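Local atomic coordinates of orotidine 5'-phosphate decarboxylase (Sulfolobus solfataricus, PDB entry 4DBE), a protein that probably catalyses the decarboxylation of orotidine 5'-monophosphate to UMP, the last step of de novo UMP synthesis, as a homodimeric TIM barrel. Residues 84-89 against 125-130; 175-180 against 209-214. All blocks are in the same frame, centred on the assembly; numbering follows the deposited sequence.

Contact 1: 84-89 against 125-130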
loop_
_atom_site.group_PDB
_atom_site.type_symbol
_atom_site.label_atom_id
_atom_site.label_comp_id
_atom_site.label_asym_id
_atom_site.label_seq_id
_atom_site.Cartn_x
_atom_site.Cartn_y
_atom_site.Cartn_z
ATOM N N ALA A 84 -3.755 6.587 4.036
ATOM C CA ALA A 84 -4.261 5.238 3.804
ATOM C C ALA A 84 -5.328 5.264 2.733
ATOM O O ALA A 84 -5.879 6.313 2.415
ATOM C CB ALA A 84 -4.832 4.640 5.086
ATOM N N HIS A 85 -5.630 4.100 2.182
ATOM C CA HIS A 85 -6.755 3.986 1.268
ATOM C C HIS A 85 -8.070 3.923 2.027
ATOM O O HIS A 85 -8.121 3.445 3.165
ATOM C CB HIS A 85 -6.575 2.758 0.402
ATOM C CG HIS A 85 -5.739 3.010 -0.804
ATOM N ND1 HIS A 85 -6.205 3.724 -1.887
ATOM C CD2 HIS A 85 -4.457 2.678 -1.091
ATOM C CE1 HIS A 85 -5.251 3.808 -2.797
ATOM N NE2 HIS A 85 -4.183 3.173 -2.343
ATOM N N SER A 86 -9.132 4.424 1.397
ATOM C CA SER A 86 -10.473 4.305 1.960
ATOM C C SER A 86 -11.163 3.011 1.513
ATOM O O SER A 86 -12.005 2.475 2.234
ATOM C CB SER A 86 -11.324 5.521 1.567
ATOM O OG SER A 86 -11.498 5.562 0.169
ATOM N N PHE A 87 -10.805 2.493 0.338
ATOM C CA PHE A 87 -11.567 1.382 -0.237
ATOM C C PHE A 87 -11.554 0.112 0.614
ATOM O O PHE A 87 -12.494 -0.697 0.545
ATOM C CB PHE A 87 -11.154 1.085 -1.684
ATOM C CG PHE A 87 -9.829 0.377 -1.813
ATOM C CD1 PHE A 87 -9.763 -1.004 -1.764
ATOM C CD2 PHE A 87 -8.662 1.094 -2.010
ATOM C CE1 PHE A 87 -8.543 -1.666 -1.883
ATOM C CE2 PHE A 87 -7.430 0.441 -2.140
ATOM C CZ PHE A 87 -7.369 -0.931 -2.073
ATOM N N ILE A 88 -10.508 -0.048 1.429
ATOM C CA ILE A 88 -10.379 -1.221 2.293
ATOM C C ILE A 88 -11.447 -1.317 3.387
ATOM O O ILE A 88 -11.645 -2.382 3.963
ATOM C CB ILE A 88 -8.975 -1.304 2.933
ATOM C CG1 ILE A 88 -8.753 -0.123 3.879
ATOM C CG2 ILE A 88 -7.906 -1.366 1.836
ATOM C CD1 ILE A 88 -7.319 -0.020 4.416
ATOM N N GLY A 89 -12.125 -0.211 3.677
ATOM C CA GLY A 89 -13.218 -0.231 4.640
ATOM C C GLY A 89 -12.821 -0.114 6.104
ATOM O O GLY A 89 -11.640 0.009 6.441
ATOM N N ASP A 125 -20.313 6.581 -3.105
ATOM C CA ASP A 125 -21.224 6.566 -1.970
ATOM C C ASP A 125 -20.621 5.753 -0.831
ATOM O O ASP A 125 -20.688 6.147 0.337
ATOM C CB ASP A 125 -22.592 5.999 -2.378
ATOM C CG ASP A 125 -23.359 6.933 -3.308
ATOM O OD1 ASP A 125 -23.524 8.123 -2.956
ATOM O OD2 ASP A 125 -23.788 6.482 -4.391
ATOM N N TYR A 126 -20.036 4.612 -1.177
ATOM C CA TYR A 126 -19.392 3.768 -0.175
ATOM C C TYR A 126 -18.131 4.441 0.366
ATOM O O TYR A 126 -17.890 4.476 1.577
ATOM C CB TYR A 126 -19.048 2.399 -0.761
ATOM C CG TYR A 126 -18.294 1.527 0.212
ATOM C CD1 TYR A 126 -18.956 0.892 1.251
ATOM C CD2 TYR A 126 -16.919 1.358 0.109
ATOM C CE1 TYR A 126 -18.279 0.104 2.155
ATOM C CE2 TYR A 126 -16.225 0.567 1.014
ATOM C CZ TYR A 126 -16.915 -0.061 2.029
ATOM O OH TYR A 126 -16.252 -0.847 2.935
ATOM N N ILE A 127 -17.337 4.991 -0.544
ATOM C CA ILE A 127 -16.103 5.672 -0.174
ATOM C C ILE A 127 -16.412 6.844 0.750
ATOM O O ILE A 127 -15.741 7.050 1.751
ATOM C CB ILE A 127 -15.335 6.155 -1.435
ATOM C CG1 ILE A 127 -14.844 4.959 -2.248
ATOM C CG2 ILE A 127 -14.179 7.069 -1.069
ATOM C CD1 ILE A 127 -14.050 3.945 -1.442
ATOM N N LYS A 128 -17.455 7.606 0.430
ATOM C CA LYS A 128 -17.793 8.756 1.258
ATOM C C LYS A 128 -18.255 8.335 2.641
ATOM O O LYS A 128 -17.952 8.999 3.640
ATOM C CB LYS A 128 -18.835 9.646 0.568
ATOM C CG LYS A 128 -18.274 10.375 -0.640
ATOM C CD LYS A 128 -19.332 11.260 -1.329
ATOM C CE LYS A 128 -18.768 11.848 -2.617
ATOM N NZ LYS A 128 -19.686 12.842 -3.243
ATOM N N ASN A 129 -18.964 7.216 2.705
ATOM C CA ASN A 129 -19.432 6.704 3.988
ATOM C C ASN A 129 -18.260 6.237 4.856
ATOM O O ASN A 129 -18.234 6.484 6.070
ATOM C CB ASN A 129 -20.420 5.563 3.774
ATOM C CG ASN A 129 -21.870 6.036 3.732
ATOM O OD1 ASN A 129 -22.159 7.235 3.626
ATOM N ND2 ASN A 129 -22.793 5.083 3.818
ATOM N N VAL A 130 -17.295 5.559 4.232
ATOM C CA VAL A 130 -16.080 5.164 4.943
ATOM C C VAL A 130 -15.436 6.405 5.545
ATOM O O VAL A 130 -15.100 6.449 6.731
ATOM C CB VAL A 130 -15.030 4.499 4.003
ATOM C CG1 VAL A 130 -13.689 4.337 4.734
ATOM C CG2 VAL A 130 -15.526 3.157 3.487
HETATM O O HOH W 1 -14.242 -2.314 1.825
#
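In this TIM barrel the turn that leads strand 81-85 into helix 90-103 rests on helix 124-134 through Ser86, Phe87 and Gly89, which meet Tyr126, Ile127 and Val130. Ser86 OG lies against two methyls of the isoleucine, 3.3 Å from Ile127 CG2 and 3.4 Å from Ile127 CD1, while its hydrogen bond runs to Val111 O. With Ile127 CG1 anti to the carbonyl carbon (chi1 -66°), CD1 at the end of that branch also reaches Phe87, 4.1 Å from Phe87 CB. Replacing Ile127 by alanine would remove both methyls and would probably leave a gap beside Ser86 OG and the CA and CB of Phe87. Val130 CG1 approaches Ser86 O at 3.5 Å, the same oxygen that receives Gly89 N at 3.1 Å and closes a type I turn. Tyr126 OH touches Gly89 CA at 3.5 Å; a CB on Gly89 would clash with this hydroxyl and, at the positive phi, with the preceding carbonyl O. A water, its O 2.7 Å from both Tyr126 OH and Phe87 O, bridges the two and donates to the carbonyl. Leu94 of helix 90-103 also packs on Val130, Tyr152 of helix 146-155 on Ile127, and the Phe87 ring stacks on Phe87 of the second subunit.

Contact 2: 175-180 against 209-214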
loop_
_atom_site.group_PDB
_atom_site.type_symbol
_atom_site.label_atom_id
_atom_site.label_comp_id
_atom_site.label_asym_id
_atom_site.label_seq_id
_atom_site.Cartn_x
_atom_site.Cartn_y
_atom_site.Cartn_z
ATOM N N ASP A 175 -4.907 24.700 -10.299
ATOM C CA ASP A 175 -6.268 24.313 -10.679
ATOM C C ASP A 175 -6.954 23.544 -9.559
ATOM O O ASP A 175 -8.149 23.700 -9.338
ATOM C CB ASP A 175 -6.280 23.480 -11.968
ATOM C CG ASP A 175 -6.172 24.336 -13.222
ATOM O OD1 ASP A 175 -5.932 25.547 -13.086
ATOM O OD2 ASP A 175 -6.317 23.801 -14.340
ATOM N N ALA A 176 -6.200 22.712 -8.845
ATOM C CA ALA A 176 -6.795 21.922 -7.776
ATOM C C ALA A 176 -7.195 22.819 -6.606
ATOM O O ALA A 176 -8.302 22.711 -6.087
ATOM C CB ALA A 176 -5.843 20.790 -7.328
ATOM N N VAL A 177 -6.317 23.736 -6.221
ATOM C CA VAL A 177 -6.651 24.678 -5.170
ATOM C C VAL A 177 -7.879 25.496 -5.595
ATOM O O VAL A 177 -8.809 25.704 -4.805
ATOM C CB VAL A 177 -5.484 25.602 -4.841
ATOM C CG1 VAL A 177 -5.922 26.645 -3.810
ATOM C CG2 VAL A 177 -4.310 24.790 -4.295
ATOM N N CYS A 178 -7.891 25.933 -6.853
ATOM C CA CYS A 178 -9.039 26.676 -7.383
ATOM C C CYS A 178 -10.324 25.866 -7.312
ATOM O O CYS A 178 -11.408 26.411 -7.056
ATOM C CB CYS A 178 -8.766 27.108 -8.829
ATOM S SG CYS A 178 -7.650 28.503 -8.942
ATOM N N ALA A 179 -10.213 24.561 -7.534
ATOM C CA ALA A 179 -11.388 23.698 -7.516
ATOM C C ALA A 179 -11.828 23.265 -6.108
ATOM O O ALA A 179 -12.848 22.595 -5.953
ATOM C CB ALA A 179 -11.175 22.486 -8.430
ATOM N N GLY A 180 -11.055 23.647 -5.093
ATOM C CA GLY A 180 -11.415 23.367 -3.714
ATOM C C GLY A 180 -10.372 22.720 -2.812
ATOM O O GLY A 180 -10.576 22.662 -1.600
ATOM N N ASP A 209 -0.762 33.186 -8.700
ATOM C CA ASP A 209 -1.469 33.825 -9.806
ATOM C C ASP A 209 -2.812 33.160 -10.089
ATOM O O ASP A 209 -3.839 33.838 -10.191
ATOM C CB ASP A 209 -0.608 33.840 -11.074
ATOM C CG ASP A 209 0.623 34.723 -10.932
ATOM O OD1 ASP A 209 0.670 35.532 -9.978
ATOM O OD2 ASP A 209 1.539 34.614 -11.779
ATOM N N LYS A 210 -2.807 31.835 -10.213
ATOM C CA LYS A 210 -4.027 31.099 -10.542
ATOM C C LYS A 210 -5.143 31.375 -9.548
ATOM O O LYS A 210 -6.288 31.605 -9.934
ATOM C CB LYS A 210 -3.764 29.592 -10.601
ATOM C CG LYS A 210 -3.415 29.078 -11.979
ATOM C CD LYS A 210 -4.206 27.817 -12.305
ATOM C CE LYS A 210 -3.745 27.211 -13.631
ATOM N NZ LYS A 210 -2.263 27.061 -13.711
ATOM N N VAL A 211 -4.801 31.352 -8.266
ATOM C CA VAL A 211 -5.788 31.502 -7.202
ATOM C C VAL A 211 -6.462 32.868 -7.249
ATOM O O VAL A 211 -7.644 33.011 -6.917
ATOM C CB VAL A 211 -5.148 31.293 -5.815
ATOM C CG1 VAL A 211 -6.154 31.584 -4.714
ATOM C CG2 VAL A 211 -4.620 29.875 -5.699
ATOM N N MET A 212 -5.708 33.880 -7.658
ATOM C CA MET A 212 -6.269 35.214 -7.741
ATOM C C MET A 212 -7.306 35.310 -8.866
ATOM O O MET A 212 -8.410 35.806 -8.646
ATOM C CB MET A 212 -5.167 36.265 -7.868
ATOM C CG MET A 212 -4.273 36.329 -6.635
ATOM S SD MET A 212 -3.116 37.716 -6.638
ATOM C CE MET A 212 -1.933 37.208 -7.888
ATOM N N LYS A 213 -6.962 34.820 -10.055
ATOM C CA LYS A 213 -7.907 34.798 -11.173
ATOM C C LYS A 213 -9.115 33.919 -10.843
ATOM O O LYS A 213 -10.211 34.099 -11.384
ATOM C CB LYS A 213 -7.221 34.289 -12.439
ATOM C CG LYS A 213 -6.060 35.148 -12.900
ATOM C CD LYS A 213 -5.384 34.551 -14.122
ATOM C CE LYS A 213 -4.814 33.169 -13.827
ATOM N NZ LYS A 213 -4.003 32.647 -14.973
ATOM N N CYS A 214 -8.882 32.970 -9.939
ATOM C CA CYS A 214 -9.883 32.040 -9.427
ATOM C C CYS A 214 -11.105 32.739 -8.848
ATOM O O CYS A 214 -11.319 32.705 -7.633
ATOM C CB CYS A 214 -9.243 31.210 -8.311
ATOM S SG CYS A 214 -9.388 29.441 -8.489
#
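Cys178 and Cys214 are joined by a disulfide, SG to SG 2.0 Å, that ties helix 175-179 to the end of helix 196-213. The short helical segments run side by side at 33°, with axes 8.9 Å apart. The torsion about the S-S bond, 178°, is far from the usual values near 90°, and Cys178 CB to Cys214 SG is very short at 2.4 Å, so the exact sulfur positions are doubtful. Taken as approximate, Cys178 SG lies 3.5 Å from Lys210 O and 3.9 Å from Val211 CA, close to the backbone of the partner helix. Against this covalent link the remaining contacts are loose. Val177 CG1 and Val211 CG2 meet at 4.0 Å as the two branched side chains cross. Lys210 extends past Asp175, but their charges fall short of a salt bridge and the carboxylate is less surely placed; Lys210 NZ instead bonds Tyr173 O and Ser172 OG. The bridge itself lies on the solvent side at Cys214, which is exposed. Gly180 forms a Schellman motif after the first helix. Leu146 and Ile149 of helix 146-155 pack on Ala179, and Glu184 of strand 183-186 accepts Val177 N.

Following the chain, contact 1 comes first: after strand 81-85 the chain forms helix 90-103 and strand 107-113, and helix 124-134 closes the loop by returning to the turn at 86-89. Strand 138-141, helix 146-155 and strand 160-163 follow before contact 2 opens at helix 175-179. It closes after strand 183-186 and helix 188-191, when the end of helix 196-213 comes back as the last modelled residues. The loops therefore lie in series, neither nested nor crossed. The centres of contact 1 and contact 2 are about 27 Å apart. Contact 1 ties the turn after the fourth strand to the helix after the fifth; contact 2 ties the helix after the seventh strand to the last helix, and helix 146-155 lies beside both.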